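Side-chain contacts in putative XRE-family transcriptional regulator (Rhodococcus sp., PDB 2OFY), which probably binds DNA through a helix-turn-helix domain of the XRE family and so is likely to regulate transcription: residues S29-A34 and I39-L44; T59-A64 and L69-V74. One frame throughout, in Å; residues are numbered along the deposited sequence.

Contact 1: residues S29-A34 and I39-L44; sequences SMVTVA and ISVETL
Leu-44 reaches from helix 41-48 into the start of helix 30-37, and its CD2 carries most of the touching: it lies 3.8 Å from Val-33 CG1, the two side chains crossing at about a right angle, and 3.7 Å from the carbonyl oxygen of Met-30. CG lies anti to the backbone N (chi1 -177°), which sends the isobutyl group across to the first helix. Met-30, present as selenomethionine, bends at chi3 (82°) and brings its terminal CE over Leu-44, 4.0 Å from CG. Ala-34 fills the middle: its CB sits 3.9 Å from Val-41 CG2 and against the backbone of Ser-40. The same Val-41 methyl also meets Val-31, CG2 to CG2 at 4.0 Å, at the outer margin. Ile-39 lays CG1 alongside Ala-34. At the polar edge Ile-39 N donates to Ala-34 O over 2.9 Å, nearly straight at 167°, with the donor tilted out of the carbonyl plane. Each helix start is capped by a serine: Ser-29 OG accepts from Thr-32 N at 3.1 Å and weakly from Val-31 N, and Ser-40 OG accepts from Thr-43 N. This is the helix-turn-helix unit of the XRE family. Small and branched apolar groups hold the two helices together, while the turn hydrogen bond and the N-caps satisfy backbone polar atoms that helix geometry alone would not pair.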
# COMPACT_ATOMS: atom_id res chain seq x y z
N SER A 29 3.70 -5.91 -22.03
CA SER A 29 2.48 -5.29 -22.46
C SER A 29 1.68 -4.70 -21.28
O SER A 29 1.53 -5.35 -20.25
CB SER A 29 1.63 -6.40 -23.10
OG SER A 29 0.29 -6.02 -23.19
N MSE A 30 1.12 -3.50 -21.45
CA MSE A 30 0.20 -3.01 -20.41
C MSE A 30 -1.02 -3.92 -20.23
O MSE A 30 -1.52 -4.11 -19.11
CB MSE A 30 -0.29 -1.61 -20.72
CG MSE A 30 0.80 -0.55 -20.67
SE MSE A 30 -0.12 1.16 -20.93
CE MSE A 30 -0.56 1.17 -19.17
N VAL A 31 -1.50 -4.51 -21.32
CA VAL A 31 -2.70 -5.34 -21.23
C VAL A 31 -2.35 -6.58 -20.43
O VAL A 31 -3.11 -7.01 -19.57
CB VAL A 31 -3.18 -5.80 -22.61
CG1 VAL A 31 -4.34 -6.81 -22.45
CG2 VAL A 31 -3.62 -4.58 -23.42
N THR A 32 -1.20 -7.17 -20.72
CA THR A 32 -0.85 -8.37 -20.01
C THR A 32 -0.67 -8.11 -18.50
O THR A 32 -1.19 -8.85 -17.65
CB THR A 32 0.38 -8.97 -20.61
OG1 THR A 32 0.11 -9.25 -22.00
CG2 THR A 32 0.73 -10.22 -19.87
N VAL A 33 0.08 -7.07 -18.20
CA VAL A 33 0.26 -6.64 -16.78
C VAL A 33 -1.13 -6.43 -16.10
O VAL A 33 -1.39 -7.00 -15.05
CB VAL A 33 1.19 -5.43 -16.63
CG1 VAL A 33 1.25 -5.07 -15.09
CG2 VAL A 33 2.59 -5.78 -17.15
N ALA A 34 -2.00 -5.62 -16.72
CA ALA A 34 -3.33 -5.30 -16.17
C ALA A 34 -4.15 -6.58 -15.97
O ALA A 34 -4.72 -6.82 -14.89
CB ALA A 34 -4.06 -4.35 -17.11
N ILE A 39 -6.59 -5.79 -12.99
CA ILE A 39 -7.04 -4.40 -13.05
C ILE A 39 -7.28 -3.95 -14.48
O ILE A 39 -6.97 -4.70 -15.43
CB ILE A 39 -6.03 -3.47 -12.36
CG1 ILE A 39 -4.67 -3.47 -13.09
CG2 ILE A 39 -5.89 -3.82 -10.84
CD1 ILE A 39 -3.68 -2.32 -12.59
N SER A 40 -7.82 -2.74 -14.67
CA SER A 40 -7.98 -2.26 -16.04
C SER A 40 -6.70 -1.61 -16.55
O SER A 40 -5.88 -1.13 -15.75
CB SER A 40 -9.09 -1.23 -16.12
OG SER A 40 -8.78 -0.12 -15.30
N VAL A 41 -6.60 -1.53 -17.88
CA VAL A 41 -5.44 -0.80 -18.46
C VAL A 41 -5.55 0.69 -18.05
O VAL A 41 -4.52 1.32 -17.73
CB VAL A 41 -5.38 -0.94 -19.98
CG1 VAL A 41 -4.59 0.21 -20.63
CG2 VAL A 41 -4.78 -2.29 -20.34
N GLU A 42 -6.78 1.21 -18.03
CA GLU A 42 -6.96 2.57 -17.56
C GLU A 42 -6.39 2.80 -16.16
O GLU A 42 -5.69 3.77 -15.94
CB GLU A 42 -8.42 3.11 -17.68
CG GLU A 42 -8.55 3.95 -18.97
CD GLU A 42 -7.22 4.65 -19.37
OE1 GLU A 42 -6.79 4.52 -20.55
OE2 GLU A 42 -6.58 5.27 -18.47
N THR A 43 -6.65 1.88 -15.24
CA THR A 43 -6.09 2.00 -13.90
C THR A 43 -4.55 1.95 -13.92
O THR A 43 -3.89 2.81 -13.28
CB THR A 43 -6.79 0.98 -12.93
OG1 THR A 43 -8.16 1.35 -12.79
CG2 THR A 43 -6.05 0.90 -11.59
N LEU A 44 -3.98 1.01 -14.68
CA LEU A 44 -2.50 0.85 -14.72
C LEU A 44 -1.89 2.12 -15.31
O LEU A 44 -0.92 2.64 -14.76
CB LEU A 44 -2.14 -0.35 -15.57
CG LEU A 44 -0.63 -0.60 -15.59
CD1 LEU A 44 -0.05 -0.69 -14.18
CD2 LEU A 44 -0.37 -1.86 -16.45

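Contact 2: residues T59-A64 and L69-V74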
# COMPACT_ATOMS: atom_id res chain seq x y z
N THR A 59 -3.86 -3.08 -4.86
CA THR A 59 -3.56 -2.88 -6.30
C THR A 59 -2.07 -2.81 -6.59
O THR A 59 -1.59 -3.49 -7.51
CB THR A 59 -4.30 -1.69 -6.83
OG1 THR A 59 -5.71 -1.93 -6.60
CG2 THR A 59 -4.00 -1.52 -8.34
N ILE A 60 -1.35 -2.03 -5.79
CA ILE A 60 0.09 -1.90 -6.01
C ILE A 60 0.76 -3.27 -5.75
O ILE A 60 1.68 -3.69 -6.49
CB ILE A 60 0.67 -0.78 -5.16
CG1 ILE A 60 0.03 0.57 -5.54
CG2 ILE A 60 2.16 -0.77 -5.26
CD1 ILE A 60 0.12 0.96 -7.04
N ALA A 61 0.31 -3.95 -4.69
CA ALA A 61 0.80 -5.27 -4.40
C ALA A 61 0.61 -6.22 -5.59
O ALA A 61 1.46 -7.00 -5.89
CB ALA A 61 0.09 -5.82 -3.14
N ALA A 62 -0.55 -6.17 -6.23
CA ALA A 62 -0.84 -7.13 -7.28
C ALA A 62 0.05 -6.81 -8.48
O ALA A 62 0.50 -7.72 -9.17
CB ALA A 62 -2.31 -7.05 -7.65
N VAL A 63 0.22 -5.53 -8.76
CA VAL A 63 1.01 -5.14 -9.95
C VAL A 63 2.47 -5.52 -9.66
O VAL A 63 3.18 -6.10 -10.51
CB VAL A 63 0.89 -3.67 -10.28
CG1 VAL A 63 1.98 -3.24 -11.34
CG2 VAL A 63 -0.55 -3.34 -10.73
N ALA A 64 2.95 -5.21 -8.48
CA ALA A 64 4.34 -5.56 -8.10
C ALA A 64 4.60 -7.04 -8.23
O ALA A 64 5.64 -7.47 -8.77
CB ALA A 64 4.70 -5.02 -6.64
N LEU A 69 8.50 -7.63 -8.54
CA LEU A 69 9.10 -6.46 -7.94
C LEU A 69 8.80 -6.53 -6.43
O LEU A 69 7.69 -6.85 -6.05
CB LEU A 69 8.48 -5.26 -8.66
CG LEU A 69 8.85 -3.86 -8.30
CD1 LEU A 69 10.32 -3.60 -8.66
CD2 LEU A 69 7.88 -2.83 -8.99
N SER A 70 9.82 -6.33 -5.58
CA SER A 70 9.58 -6.34 -4.14
C SER A 70 9.01 -5.00 -3.68
O SER A 70 9.54 -3.95 -4.04
CB SER A 70 10.90 -6.59 -3.37
OG SER A 70 10.80 -6.20 -2.00
N LEU A 71 7.92 -5.05 -2.91
CA LEU A 71 7.29 -3.82 -2.36
C LEU A 71 8.26 -3.07 -1.44
O LEU A 71 8.17 -1.86 -1.35
CB LEU A 71 6.05 -4.18 -1.58
CG LEU A 71 4.88 -4.70 -2.45
CD1 LEU A 71 3.66 -5.13 -1.66
CD2 LEU A 71 4.47 -3.65 -3.47
N ASP A 72 9.13 -3.78 -0.74
CA ASP A 72 10.12 -3.11 0.12
C ASP A 72 11.10 -2.32 -0.70
O ASP A 72 11.47 -1.20 -0.30
CB ASP A 72 10.84 -4.13 0.99
CG ASP A 72 9.89 -4.79 1.88
OD1 ASP A 72 9.36 -4.07 2.77
OD2 ASP A 72 9.52 -5.94 1.57
N ASP A 73 11.48 -2.87 -1.87
CA ASP A 73 12.39 -2.16 -2.76
C ASP A 73 11.71 -0.89 -3.30
O ASP A 73 12.31 0.15 -3.44
CB ASP A 73 12.87 -3.05 -3.90
CG ASP A 73 13.83 -4.16 -3.44
OD1 ASP A 73 14.49 -4.03 -2.39
OD2 ASP A 73 13.91 -5.18 -4.19
N VAL A 74 10.42 -1.00 -3.57
CA VAL A 74 9.64 0.13 -4.09
C VAL A 74 9.45 1.22 -3.01
O VAL A 74 9.71 2.39 -3.28
CB VAL A 74 8.28 -0.38 -4.58
CG1 VAL A 74 7.24 0.76 -4.79
CG2 VAL A 74 8.48 -1.18 -5.91
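The last helical corner of the XRE-type domain joins helix 57-66 to the short helix 71-75, and Leu-71 fills the angle between them. Its CG stands anti to its own carbonyl carbon (chi1 -69°), so that the forked end turns back onto helix 57-66 and its two methyls part there. CD2 presses on Ala-64 CB at 3.5 Å, tighter than ordinary carbon packing, and lies 4.1 Å from Ile-60 CG2; CD1 rests on Ala-61, 3.9 Å from its CB. Replacing Leu-71 by an alanine would probably open a gap beside Ala-61 and Ala-64 and leave Ile-60 CG2 without its neighbour across the corner. Nearer the turn, Leu-69 N donates to Ala-64 O over 2.9 Å, at 164°, from well out of the carbonyl plane. Leu-69 CB lies over that same oxygen at 3.6 Å, and its side chain also packs on Leu-21 and Ala-24 of helix 8-25. Ser-70 caps the short helix, its OG accepting weakly from Asp-72 N and Asp-73 N. Ser-70 OG and Leu-71 N also bond to the carboxylate of Asp-72 of the second subunit, and Leu-71 packs on Leu-71 of that subunit. The small alanine side chains let the Leu-71 methyls settle against helix 57-66, while the polar start of helix 71-75 turns to the dimer interface; one short segment thus serves both the core and the subunit contact.

After helix 8-25 the chain enters helix 30-37, and contact 1 closes the first loop where helix 41-48 folds back against it. The chain then runs through helix 41-48 to helix 57-66, from which contact 2 closes a second loop with helix 71-75. The two contacts stand in series, neither nested nor crossed, with centres about 15 Å apart. They meet where Ile-39 packs on Val-63, CD1 to CG2 at 3.8 Å, and on Thr-59, so helix 57-66 serves as the bridge. Helix 8-25 touches both, through its last residue, Arg-25, at Met-30 and Val-33 of contact 1 and farther back at Ile-60 and Leu-69 of contact 2. Contact 2 alone reaches the second subunit.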